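Local coordinates for putative cytoplasmic protein (Salmonella typhimurium, PDB 2GK3) that is of unknown function but forms a hexamer and is probably related to class I glutamine amidotransferases, at residues P149-D154 against V193-A198; P172-V177 against L210-Y215; N106-I111 against T142-V147. All blocks are in the same frame, centred on the assembly; numbering follows the deposited sequence.

Contact 1: P149-D154 against V193-A198; sequences PVIMLD and VARDDA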
ATOM      1  N   PRO E 149     -24.314 -19.565  18.175  1.00 28.70           N
ATOM      2  CA  PRO E 149     -25.274 -19.384  19.263  1.00 28.76           C
ATOM      3  C   PRO E 149     -25.394 -17.927  19.751  1.00 29.16           C
ATOM      4  O   PRO E 149     -25.910 -17.672  20.848  1.00 29.34           O
ATOM      5  CB  PRO E 149     -24.704 -20.283  20.358  1.00 28.23           C
ATOM      6  CG  PRO E 149     -23.252 -20.199  20.166  1.00 27.97           C
ATOM      7  CD  PRO E 149     -23.015 -20.039  18.683  1.00 28.36           C
ATOM      8  N   VAL E 150     -24.898 -16.988  18.949  1.00 29.87           N
ATOM      9  CA  VAL E 150     -25.017 -15.554  19.245  1.00 29.71           C
ATOM     10  C   VAL E 150     -25.576 -14.802  18.036  1.00 29.74           C
ATOM     11  O   VAL E 150     -25.507 -15.281  16.894  1.00 29.92           O
ATOM     12  CB  VAL E 150     -23.661 -14.917  19.704  1.00 30.38           C
ATOM     13  CG1 VAL E 150     -23.147 -15.576  20.976  1.00 30.28           C
ATOM     14  CG2 VAL E 150     -22.590 -14.945  18.581  1.00 29.49           C
ATOM     15  N   ILE E 151     -26.132 -13.620  18.280  1.00 29.33           N
ATOM     16  CA  ILE E 151     -26.580 -12.738  17.189  1.00 28.39           C
ATOM     17  C   ILE E 151     -25.603 -11.580  17.195  1.00 27.78           C
ATOM     18  O   ILE E 151     -25.307 -11.029  18.248  1.00 28.42           O
ATOM     19  CB  ILE E 151     -28.046 -12.278  17.403  1.00 28.44           C
ATOM     20  CG1 ILE E 151     -29.000 -13.460  17.185  1.00 29.17           C
ATOM     21  CG2 ILE E 151     -28.419 -11.121  16.461  1.00 27.17           C
ATOM     22  CD1 ILE E 151     -30.322 -13.301  17.920  1.00 31.59           C
HETATM   23  N   MSE E 152     -25.064 -11.245  16.033  1.00 26.98           N
HETATM   24  CA  MSE E 152     -24.033 -10.227  15.928  1.00 25.72           C
HETATM   25  C   MSE E 152     -24.603  -8.810  15.799  1.00 27.35           C
HETATM   26  O   MSE E 152     -25.805  -8.634  15.590  1.00 27.12           O
HETATM   27  CB  MSE E 152     -23.134 -10.535  14.729  1.00 25.76           C
HETATM   28  CG  MSE E 152     -21.880 -11.367  15.080  1.00 25.40           C
HETATM   29 SE   MSE E 152     -21.342 -12.398  13.561  0.50 20.28          SE
HETATM   30  CE  MSE E 152     -20.823 -11.007  12.440  1.00 29.72           C
ATOM     31  N   LEU E 153     -23.734  -7.808  15.903  1.00 28.41           N
ATOM     32  CA  LEU E 153     -24.131  -6.411  15.630  1.00 29.87           C
ATOM     33  C   LEU E 153     -24.164  -6.140  14.118  1.00 30.15           C
ATOM     34  O   LEU E 153     -23.740  -6.979  13.329  1.00 30.74           O
ATOM     35  CB  LEU E 153     -23.201  -5.416  16.349  1.00 29.53           C
ATOM     36  CG  LEU E 153     -22.966  -5.590  17.860  1.00 30.14           C
ATOM     37  CD1 LEU E 153     -22.115  -4.438  18.422  1.00 32.23           C
ATOM     38  CD2 LEU E 153     -24.268  -5.716  18.655  1.00 31.88           C
ATOM     39  N   ASP E 154     -24.694  -4.987  13.727  1.00 30.59           N
ATOM     40  CA  ASP E 154     -24.772  -4.590  12.312  1.00 31.64           C
ATOM     41  C   ASP E 154     -23.544  -3.844  11.779  1.00 30.64           C
ATOM     42  O   ASP E 154     -23.417  -3.640  10.581  1.00 31.98           O
ATOM     43  CB  ASP E 154     -26.032  -3.753  12.063  1.00 32.17           C
ATOM     44  CG  ASP E 154     -27.303  -4.537  12.317  1.00 36.09           C
ATOM     45  OD1 ASP E 154     -27.382  -5.718  11.873  1.00 39.25           O
ATOM     46  OD2 ASP E 154     -28.221  -3.981  12.970  1.00 39.32           O
ATOM     47  N   VAL E 193     -25.031 -10.662  21.164  1.00 28.52           N
ATOM     48  CA  VAL E 193     -26.153 -10.986  22.011  1.00 29.06           C
ATOM     49  C   VAL E 193     -26.343 -12.505  21.918  1.00 29.15           C
ATOM     50  O   VAL E 193     -26.422 -13.062  20.814  1.00 29.30           O
ATOM     51  CB  VAL E 193     -27.434 -10.232  21.557  1.00 28.91           C
ATOM     52  CG1 VAL E 193     -28.626 -10.657  22.402  1.00 29.12           C
ATOM     53  CG2 VAL E 193     -27.223  -8.690  21.632  1.00 28.37           C
ATOM     54  N   ALA E 194     -26.385 -13.171  23.068  1.00 29.00           N
ATOM     55  CA  ALA E 194     -26.663 -14.607  23.087  1.00 29.66           C
ATOM     56  C   ALA E 194     -28.063 -14.903  22.520  1.00 29.81           C
ATOM     57  O   ALA E 194     -29.007 -14.184  22.816  1.00 29.53           O
ATOM     58  CB  ALA E 194     -26.548 -15.132  24.499  1.00 29.18           C
ATOM     59  N   ARG E 195     -28.200 -15.949  21.704  1.00 30.26           N
ATOM     60  CA  ARG E 195     -29.539 -16.428  21.349  1.00 30.76           C
ATOM     61  C   ARG E 195     -30.236 -16.831  22.670  1.00 31.85           C
ATOM     62  O   ARG E 195     -29.575 -17.389  23.557  1.00 31.67           O
ATOM     63  CB  ARG E 195     -29.460 -17.576  20.334  1.00 29.92           C
ATOM     64  CG  ARG E 195     -28.983 -17.121  18.947  1.00 30.37           C
ATOM     65  CD  ARG E 195     -29.007 -18.223  17.878  1.00 30.17           C
ATOM     66  NE  ARG E 195     -28.400 -17.769  16.611  1.00 27.72           N
ATOM     67  CZ  ARG E 195     -29.032 -17.026  15.707  1.00 30.27           C
ATOM     68  NH1 ARG E 195     -30.298 -16.663  15.915  1.00 28.71           N
ATOM     69  NH2 ARG E 195     -28.410 -16.637  14.593  1.00 30.66           N
ATOM     70  N   ASP E 196     -31.532 -16.524  22.844  1.00 33.22           N
ATOM     71  CA  ASP E 196     -32.187 -16.816  24.154  1.00 34.59           C
ATOM     72  C   ASP E 196     -32.376 -18.333  24.326  1.00 34.64           C
ATOM     73  O   ASP E 196     -32.914 -18.837  25.281  1.00 33.93           O
ATOM     74  CB  ASP E 196     -33.457 -15.970  24.429  1.00 34.89           C
ATOM     75  CG  ASP E 196     -34.604 -16.223  23.447  1.00 37.73           C
ATOM     76  OD1 ASP E 196     -35.562 -15.397  23.460  1.00 43.29           O
ATOM     77  OD2 ASP E 196     -34.587 -17.207  22.679  1.00 37.87           O
ATOM     78  N   ASP E 197     -31.827 -19.009  23.342  1.00 35.76           N
ATOM     79  CA  ASP E 197     -31.750 -20.430  23.164  1.00 36.17           C
ATOM     80  C   ASP E 197     -30.505 -21.004  23.852  1.00 36.08           C
ATOM     81  O   ASP E 197     -30.468 -22.161  24.278  1.00 36.27           O
ATOM     82  CB  ASP E 197     -31.548 -20.589  21.641  1.00 36.59           C
ATOM     83  CG  ASP E 197     -32.366 -21.648  21.095  1.00 38.21           C
ATOM     84  OD1 ASP E 197     -32.385 -21.835  19.873  1.00 38.67           O
ATOM     85  OD2 ASP E 197     -33.015 -22.302  21.936  1.00 43.98           O
ATOM     86  N   ALA E 198     -29.464 -20.180  23.896  1.00 35.29           N
ATOM     87  CA  ALA E 198     -28.120 -20.622  24.186  1.00 34.85           C
ATOM     88  C   ALA E 198     -27.781 -20.484  25.662  1.00 34.70           C
ATOM     89  O   ALA E 198     -28.519 -19.857  26.412  1.00 33.91           O
ATOM     90  CB  ALA E 198     -27.147 -19.832  23.349  1.00 34.78           C
TER
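Arg195 CG lies anti to the carbonyl carbon (chi1 -69°), and the chain runs extended from CG to NE. This carries the side chain past the Pro149 carbonyl and brings its guanidinium beside Ile151. Ile151 CG1 is likewise anti to its own carbonyl carbon (chi1 -71°), and the two side chains cross at about a right angle. Ile151 CG1 sits over one guanidinium face, offset toward the rim, with Arg195 NH1 3.7 Å away. The aliphatic part of the arginine lies along the backbone of Pro149. The polar end is tied further off: NE bonds to Leu148 O and NH2 probably to Ala145 O. Together these would hold the planar group in its rotation.

The backbones form a short antiparallel ladder. Ile151 and Val193 are its hydrogen-bonded pair, and their side chains lie on the same face. Ile151 N donates to Val193 O over a short 2.6 Å. Val193 N returns a bond of 3.0 Å to Ile151 O. Val150 and Ala194 are the non-hydrogen-bonded pair, with CA atoms 4.3 Å apart and diverging side chains. Beyond the ladder, Arg195 N donates to Pro149 O over 3.0 Å. Ala198 CB packs on the same Pro149 O at 3.5 Å, and on Pro149 CB at 3.9 Å.

This is an edge pairing: strand 150-151 joins one end of strand 185-194. Pro149 and Val150, which are buried, rest on Cys222 of strand 218-223, while Pro149, Val150 and Ala198 touch Val211 of strand 207-215.

Contact 2: P172-V177 against L210-Y215; sequences PEHPVV and LVFGEY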
ATOM      1  N   PRO E 172     -20.841 -20.834  37.040  1.00 43.05           N
ATOM      2  CA  PRO E 172     -19.579 -21.422  37.510  1.00 43.24           C
ATOM      3  C   PRO E 172     -19.649 -22.941  37.801  1.00 43.71           C
ATOM      4  O   PRO E 172     -18.623 -23.576  38.033  1.00 44.03           O
ATOM      5  CB  PRO E 172     -19.272 -20.626  38.786  1.00 43.00           C
ATOM      6  CG  PRO E 172     -20.610 -20.174  39.288  1.00 43.17           C
ATOM      7  CD  PRO E 172     -21.440 -19.938  38.055  1.00 43.36           C
ATOM      8  N   GLU E 173     -20.848 -23.509  37.783  1.00 44.25           N
ATOM      9  CA  GLU E 173     -21.042 -24.961  37.954  1.00 44.76           C
ATOM     10  C   GLU E 173     -21.073 -25.712  36.616  1.00 43.78           C
ATOM     11  O   GLU E 173     -21.109 -26.952  36.591  1.00 43.92           O
ATOM     12  CB  GLU E 173     -22.324 -25.258  38.753  1.00 45.52           C
ATOM     13  CG  GLU E 173     -23.230 -24.019  39.067  1.00 48.98           C
ATOM     14  CD  GLU E 173     -23.872 -23.350  37.828  1.00 51.36           C
ATOM     15  OE1 GLU E 173     -23.801 -22.103  37.740  1.00 52.91           O
ATOM     16  OE2 GLU E 173     -24.457 -24.050  36.965  1.00 52.17           O
ATOM     17  N   HIS E 174     -21.075 -24.961  35.512  1.00 42.32           N
ATOM     18  CA  HIS E 174     -21.071 -25.557  34.183  1.00 40.77           C
ATOM     19  C   HIS E 174     -19.798 -26.403  34.051  1.00 39.84           C
ATOM     20  O   HIS E 174     -18.716 -25.933  34.416  1.00 39.98           O
ATOM     21  CB  HIS E 174     -21.118 -24.460  33.112  1.00 40.51           C
ATOM     22  CG  HIS E 174     -21.362 -24.975  31.727  1.00 39.42           C
ATOM     23  ND1 HIS E 174     -20.372 -25.551  30.961  1.00 37.60           N
ATOM     24  CD2 HIS E 174     -22.486 -25.008  30.976  1.00 39.04           C
ATOM     25  CE1 HIS E 174     -20.875 -25.913  29.796  1.00 37.60           C
ATOM     26  NE2 HIS E 174     -22.155 -25.591  29.778  1.00 38.71           N
ATOM     27  N   PRO E 175     -19.924 -27.652  33.561  1.00 39.15           N
ATOM     28  CA  PRO E 175     -18.785 -28.588  33.423  1.00 38.89           C
ATOM     29  C   PRO E 175     -17.492 -27.977  32.872  1.00 38.88           C
ATOM     30  O   PRO E 175     -16.414 -28.306  33.366  1.00 39.76           O
ATOM     31  CB  PRO E 175     -19.302 -29.647  32.442  1.00 38.56           C
ATOM     32  CG  PRO E 175     -20.778 -29.581  32.502  1.00 38.48           C
ATOM     33  CD  PRO E 175     -21.192 -28.254  33.103  1.00 39.05           C
ATOM     34  N   VAL E 176     -17.590 -27.092  31.874  1.00 38.43           N
ATOM     35  CA  VAL E 176     -16.412 -26.508  31.219  1.00 37.65           C
ATOM     36  C   VAL E 176     -15.567 -25.641  32.158  1.00 38.55           C
ATOM     37  O   VAL E 176     -14.330 -25.651  32.104  1.00 38.61           O
ATOM     38  CB  VAL E 176     -16.816 -25.723  29.949  1.00 37.44           C
ATOM     39  CG1 VAL E 176     -15.713 -24.775  29.492  1.00 35.99           C
ATOM     40  CG2 VAL E 176     -17.200 -26.678  28.830  1.00 35.90           C
ATOM     41  N   VAL E 177     -16.236 -24.904  33.033  1.00 39.24           N
ATOM     42  CA  VAL E 177     -15.560 -23.920  33.873  1.00 39.76           C
ATOM     43  C   VAL E 177     -15.553 -24.274  35.364  1.00 40.44           C
ATOM     44  O   VAL E 177     -14.946 -23.573  36.177  1.00 39.85           O
ATOM     45  CB  VAL E 177     -16.179 -22.519  33.681  1.00 39.84           C
ATOM     46  CG1 VAL E 177     -16.043 -22.070  32.214  1.00 38.63           C
ATOM     47  CG2 VAL E 177     -17.642 -22.508  34.150  1.00 38.87           C
ATOM     48  N   LEU E 210     -18.475 -16.390  27.078  1.00 31.43           N
ATOM     49  CA  LEU E 210     -18.479 -17.791  26.664  1.00 30.88           C
ATOM     50  C   LEU E 210     -19.909 -18.282  26.548  1.00 30.52           C
ATOM     51  O   LEU E 210     -20.656 -18.225  27.517  1.00 30.13           O
ATOM     52  CB  LEU E 210     -17.668 -18.656  27.642  1.00 30.56           C
ATOM     53  CG  LEU E 210     -17.452 -20.133  27.293  1.00 30.99           C
ATOM     54  CD1 LEU E 210     -16.717 -20.352  25.931  1.00 27.67           C
ATOM     55  CD2 LEU E 210     -16.722 -20.835  28.435  1.00 30.81           C
ATOM     56  N   VAL E 211     -20.269 -18.775  25.363  1.00 30.50           N
ATOM     57  CA  VAL E 211     -21.648 -19.148  25.039  1.00 30.94           C
ATOM     58  C   VAL E 211     -21.680 -20.505  24.330  1.00 31.28           C
ATOM     59  O   VAL E 211     -20.932 -20.721  23.371  1.00 30.77           O
ATOM     60  CB  VAL E 211     -22.339 -18.092  24.113  1.00 31.10           C
ATOM     61  CG1 VAL E 211     -23.787 -18.508  23.779  1.00 30.60           C
ATOM     62  CG2 VAL E 211     -22.309 -16.684  24.751  1.00 31.41           C
ATOM     63  N   PHE E 212     -22.557 -21.394  24.805  1.00 30.98           N
ATOM     64  CA  PHE E 212     -22.728 -22.733  24.218  1.00 31.31           C
ATOM     65  C   PHE E 212     -24.102 -22.890  23.574  1.00 31.96           C
ATOM     66  O   PHE E 212     -25.107 -22.432  24.107  1.00 32.37           O
ATOM     67  CB  PHE E 212     -22.487 -23.841  25.272  1.00 30.29           C
ATOM     68  CG  PHE E 212     -21.063 -23.902  25.765  1.00 29.25           C
ATOM     69  CD1 PHE E 212     -20.101 -24.608  25.053  1.00 29.22           C
ATOM     70  CD2 PHE E 212     -20.675 -23.215  26.915  1.00 28.36           C
ATOM     71  CE1 PHE E 212     -18.778 -24.635  25.477  1.00 29.61           C
ATOM     72  CE2 PHE E 212     -19.366 -23.247  27.354  1.00 27.42           C
ATOM     73  CZ  PHE E 212     -18.415 -23.954  26.639  1.00 28.98           C
ATOM     74  N   GLY E 213     -24.150 -23.531  22.421  1.00 32.69           N
ATOM     75  CA  GLY E 213     -25.435 -23.854  21.824  1.00 33.76           C
ATOM     76  C   GLY E 213     -25.440 -25.150  21.055  1.00 34.28           C
ATOM     77  O   GLY E 213     -24.514 -25.961  21.168  1.00 34.79           O
ATOM     78  N   GLU E 214     -26.491 -25.346  20.270  1.00 34.74           N
ATOM     79  CA  GLU E 214     -26.596 -26.518  19.426  1.00 35.37           C
ATOM     80  C   GLU E 214     -27.115 -26.084  18.083  1.00 35.10           C
ATOM     81  O   GLU E 214     -27.745 -25.028  17.959  1.00 35.34           O
ATOM     82  CB  GLU E 214     -27.507 -27.562  20.060  1.00 35.76           C
ATOM     83  CG  GLU E 214     -27.133 -27.854  21.517  1.00 38.98           C
ATOM     84  CD  GLU E 214     -27.856 -29.044  22.114  1.00 43.09           C
ATOM     85  OE1 GLU E 214     -28.357 -29.887  21.340  1.00 44.32           O
ATOM     86  OE2 GLU E 214     -27.898 -29.142  23.369  1.00 44.60           O
ATOM     87  N   TYR E 215     -26.811 -26.880  17.072  1.00 34.49           N
ATOM     88  CA  TYR E 215     -27.305 -26.657  15.735  1.00 34.05           C
ATOM     89  C   TYR E 215     -27.509 -27.998  15.045  1.00 35.10           C
ATOM     90  O   TYR E 215     -26.542 -28.606  14.530  1.00 35.19           O
ATOM     91  CB  TYR E 215     -26.339 -25.782  14.932  1.00 33.60           C
ATOM     92  CG  TYR E 215     -26.883 -25.440  13.570  1.00 32.43           C
ATOM     93  CD1 TYR E 215     -27.901 -24.506  13.426  1.00 32.33           C
ATOM     94  CD2 TYR E 215     -26.409 -26.071  12.436  1.00 30.94           C
ATOM     95  CE1 TYR E 215     -28.421 -24.202  12.189  1.00 32.66           C
ATOM     96  CE2 TYR E 215     -26.915 -25.769  11.200  1.00 32.14           C
ATOM     97  CZ  TYR E 215     -27.926 -24.841  11.086  1.00 32.51           C
ATOM     98  OH  TYR E 215     -28.428 -24.542   9.860  1.00 32.82           O
TER
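His174 O accepts from Val177 N over 3.0 Å, which closes a turn; from it His174, Val176 and Val177 point toward Leu210 and Phe212. A second, weak bond of 3.3 Å runs from Val176 N to His174 ND1. It may help to hold the imidazole. Pro175 CD sits above one face of this ring, toward the rim, and Val176 CG2 lies at its edge, in plane.

CG of His174 is anti to its backbone N (chi1 -170°), which swings the ring out to Phe212. The His174 and Phe212 planes are only 11° from parallel, but the rings are shifted past each other. Their centroids are 5.0 Å apart, and they share little face. His174 CE1 sits over one face of Phe212, with Phe212 CE2 3.9 Å away.

The contact lays a loop on a beta sheet. Residues 172-177 belong to the connection between strands 164-169 and 185-194. Residues 211-215 are the part of strand 207-215 after the corner at Leu210, and this strand runs antiparallel to both 199-204 and 218-223. Helix 242-253 borders the same cluster. Its Phe252 meets Phe212 edge-to-face and also packs against His174, and its Asn248 ND2 bonds to Val176 O.

The rest of the interface is apolar. Val176 and Phe212 approach from opposite directions, and Val176 CG2 reaches Phe212 CZ at 3.7 Å. Leu210 CD2 lies 4.2 Å from Val176 CG1. Val177 and Leu210 reach toward each other tip to tip, with Val177 CG1 4.0 Å from Leu210 CD2.

Contact 3: N106-I111 against T142-V147; sequences NALESI and TVLAEV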
ATOM      1  N   ASN E 106     -19.103 -24.157  -1.617  1.00 31.06           N
ATOM      2  CA  ASN E 106     -19.132 -23.066  -0.644  1.00 29.68           C
ATOM      3  C   ASN E 106     -18.618 -23.526   0.722  1.00 29.39           C
ATOM      4  O   ASN E 106     -19.235 -24.368   1.377  1.00 29.19           O
ATOM      5  CB  ASN E 106     -20.558 -22.520  -0.560  1.00 29.55           C
ATOM      6  CG  ASN E 106     -20.669 -21.262   0.283  1.00 29.17           C
ATOM      7  OD1 ASN E 106     -20.109 -21.176   1.377  1.00 31.31           O
ATOM      8  ND2 ASN E 106     -21.420 -20.293  -0.212  1.00 27.20           N
ATOM      9  N   ALA E 107     -17.479 -22.975   1.151  1.00 29.33           N
ATOM     10  CA  ALA E 107     -16.773 -23.479   2.355  1.00 28.54           C
ATOM     11  C   ALA E 107     -17.625 -23.320   3.601  1.00 28.89           C
ATOM     12  O   ALA E 107     -17.564 -24.125   4.536  1.00 28.95           O
ATOM     13  CB  ALA E 107     -15.437 -22.792   2.527  1.00 27.33           C
ATOM     14  N   LEU E 108     -18.435 -22.268   3.610  1.00 29.86           N
ATOM     15  CA  LEU E 108     -19.269 -21.984   4.780  1.00 29.69           C
ATOM     16  C   LEU E 108     -20.498 -22.909   4.793  1.00 29.79           C
ATOM     17  O   LEU E 108     -20.948 -23.323   5.880  1.00 29.44           O
ATOM     18  CB  LEU E 108     -19.635 -20.500   4.837  1.00 29.46           C
ATOM     19  CG  LEU E 108     -18.510 -19.464   5.065  1.00 30.02           C
ATOM     20  CD1 LEU E 108     -19.126 -18.068   5.188  1.00 29.39           C
ATOM     21  CD2 LEU E 108     -17.685 -19.771   6.329  1.00 27.69           C
ATOM     22  N   GLU E 109     -21.019 -23.244   3.604  1.00 29.79           N
ATOM     23  CA  GLU E 109     -22.023 -24.321   3.501  1.00 30.97           C
ATOM     24  C   GLU E 109     -21.452 -25.650   4.021  1.00 31.05           C
ATOM     25  O   GLU E 109     -22.093 -26.321   4.819  1.00 31.27           O
ATOM     26  CB  GLU E 109     -22.596 -24.478   2.094  1.00 30.84           C
ATOM     27  CG  GLU E 109     -23.356 -23.254   1.576  1.00 32.52           C
ATOM     28  CD  GLU E 109     -24.771 -23.060   2.161  1.00 35.17           C
ATOM     29  OE1 GLU E 109     -25.244 -23.872   2.973  1.00 35.27           O
ATOM     30  OE2 GLU E 109     -25.431 -22.066   1.796  1.00 37.59           O
ATOM     31  N   SER E 110     -20.217 -25.975   3.626  1.00 31.49           N
ATOM     32  CA  SER E 110     -19.554 -27.225   4.046  1.00 31.47           C
ATOM     33  C   SER E 110     -19.476 -27.286   5.553  1.00 31.43           C
ATOM     34  O   SER E 110     -19.870 -28.289   6.163  1.00 31.39           O
ATOM     35  CB  SER E 110     -18.142 -27.329   3.456  1.00 30.78           C
ATOM     36  OG  SER E 110     -18.195 -27.388   2.042  1.00 31.77           O
ATOM     37  N   ILE E 111     -18.987 -26.196   6.146  1.00 31.55           N
ATOM     38  CA  ILE E 111     -18.885 -26.084   7.606  1.00 31.60           C
ATOM     39  C   ILE E 111     -20.254 -26.224   8.264  1.00 31.90           C
ATOM     40  O   ILE E 111     -20.389 -26.929   9.266  1.00 31.96           O
ATOM     41  CB  ILE E 111     -18.142 -24.792   8.050  1.00 31.44           C
ATOM     42  CG1 ILE E 111     -16.665 -24.893   7.644  1.00 31.44           C
ATOM     43  CG2 ILE E 111     -18.291 -24.571   9.560  1.00 29.85           C
ATOM     44  CD1 ILE E 111     -15.876 -23.577   7.708  1.00 30.58           C
ATOM     45  N   THR E 142     -23.552 -13.806   6.265  1.00 27.62           N
ATOM     46  CA  THR E 142     -23.161 -15.072   5.636  1.00 27.30           C
ATOM     47  C   THR E 142     -24.044 -16.199   6.127  1.00 28.15           C
ATOM     48  O   THR E 142     -24.722 -16.067   7.154  1.00 28.69           O
ATOM     49  CB  THR E 142     -21.684 -15.466   5.961  1.00 27.43           C
ATOM     50  OG1 THR E 142     -21.581 -15.866   7.334  1.00 25.10           O
ATOM     51  CG2 THR E 142     -20.697 -14.316   5.666  1.00 24.15           C
ATOM     52  N   VAL E 143     -24.015 -17.324   5.413  1.00 28.61           N
ATOM     53  CA  VAL E 143     -24.822 -18.506   5.773  1.00 28.00           C
ATOM     54  C   VAL E 143     -24.396 -19.160   7.095  1.00 28.51           C
ATOM     55  O   VAL E 143     -25.040 -20.108   7.574  1.00 28.59           O
ATOM     56  CB  VAL E 143     -24.869 -19.522   4.625  1.00 28.16           C
ATOM     57  CG1 VAL E 143     -25.618 -18.898   3.411  1.00 27.87           C
ATOM     58  CG2 VAL E 143     -23.471 -19.950   4.215  1.00 28.66           C
ATOM     59  N   LEU E 144     -23.325 -18.643   7.699  1.00 27.81           N
ATOM     60  CA  LEU E 144     -22.847 -19.170   8.973  1.00 27.39           C
ATOM     61  C   LEU E 144     -23.513 -18.518  10.205  1.00 27.04           C
ATOM     62  O   LEU E 144     -23.486 -19.086  11.289  1.00 26.90           O
ATOM     63  CB  LEU E 144     -21.310 -19.025   9.069  1.00 27.06           C
ATOM     64  CG  LEU E 144     -20.562 -20.011   9.975  1.00 26.71           C
ATOM     65  CD1 LEU E 144     -20.723 -21.472   9.470  1.00 28.84           C
ATOM     66  CD2 LEU E 144     -19.067 -19.644  10.127  1.00 27.37           C
ATOM     67  N   ALA E 145     -24.065 -17.317  10.045  1.00 27.01           N
ATOM     68  CA  ALA E 145     -24.731 -16.614  11.154  1.00 27.00           C
ATOM     69  C   ALA E 145     -25.764 -17.510  11.890  1.00 27.52           C
ATOM     70  O   ALA E 145     -25.755 -17.593  13.114  1.00 27.38           O
ATOM     71  CB  ALA E 145     -25.358 -15.285  10.667  1.00 26.33           C
ATOM     72  N   GLU E 146     -26.608 -18.221  11.142  1.00 28.05           N
ATOM     73  CA  GLU E 146     -27.619 -19.111  11.753  1.00 28.82           C
ATOM     74  C   GLU E 146     -27.053 -20.288  12.533  1.00 29.28           C
ATOM     75  O   GLU E 146     -27.776 -20.906  13.320  1.00 29.85           O
ATOM     76  CB  GLU E 146     -28.590 -19.662  10.698  1.00 28.52           C
ATOM     77  CG  GLU E 146     -29.579 -18.647  10.170  1.00 30.57           C
ATOM     78  CD  GLU E 146     -30.624 -18.232  11.197  1.00 31.79           C
ATOM     79  OE1 GLU E 146     -30.806 -18.952  12.199  1.00 34.04           O
ATOM     80  OE2 GLU E 146     -31.266 -17.180  10.997  1.00 31.51           O
ATOM     81  N   VAL E 147     -25.785 -20.620  12.302  1.00 29.53           N
ATOM     82  CA  VAL E 147     -25.160 -21.745  13.001  1.00 29.32           C
ATOM     83  C   VAL E 147     -24.681 -21.307  14.389  1.00 29.18           C
ATOM     84  O   VAL E 147     -24.649 -22.119  15.318  1.00 29.22           O
ATOM     85  CB  VAL E 147     -24.002 -22.409  12.169  1.00 29.53           C
ATOM     86  CG1 VAL E 147     -23.304 -23.512  12.954  1.00 29.84           C
ATOM     87  CG2 VAL E 147     -24.529 -22.974  10.853  1.00 28.61           C
TER
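Leu108, Glu109 and Ile111 in the first turn of helix 107-116 pack on a type I beta turn, Thr142 to Ala145. Just ahead of them, Asn106 is the N-cap of the helix. Its OD1 accepts from Leu108 N at 3.0 Å, in the carbonyl plane, and from Glu109 N at 3.2 Å, from above that plane. Asn106 ND2 bonds to Glu163 of the second subunit, so the cap also lies at a subunit interface of the hexamer.

Leu108 is the main apolar piece of the helix here, and its atoms touch three residues of the turn. CB meets Val143 CG2. CD1 lies 3.7 Å from Thr142 CB, and the two side chains cross at about a right angle. CD2 meets Leu144 CD2 at 4.0 Å. Phe91 and Leu92 of helix 88-92 also touch Leu108.

Glu109 bends at chi2 (-76°), which folds its carboxylate back beside Val143. OE2 rests on Val143 CG1 at 3.6 Å, a polar atom against a methyl. The charge itself is paired through OE1 with Lys112 NZ of the same helix.

The turn has a bracing bond of its own. Thr142 OG1 accepts from Leu144 N over 3.3 Å, an ST turn, and is also hydrogen-bonded to Tyr139 O. Leu144 points toward the helix. The last residue of the helical segment, Ile111, meets it obliquely: Ile111 CG2 lies 3.9 Å from Leu144 CD1.

How the contacts relate
From the N terminus, contact 3 comes first. It closes the loop from helix 107-116 through strand 120-124 to the turn at 142-147. Contacts 1 and 2 follow and cross: 149-154, 172-177, 193-198 and 210-215 alternate between them. Contact 1 joins strand 150-151 to the end of strand 185-194. Contact 2 ties the loop after strand 164-169 to strand 207-215. Contacts 1 and 2 touch where Ala198 CB packs on Phe212 O at 3.4 Å. The probable bond from Arg195 to the backbone of 142-147 joins contact 1 to contact 3. Tyr215 packs on Val147, which brings contact 2 to contact 3.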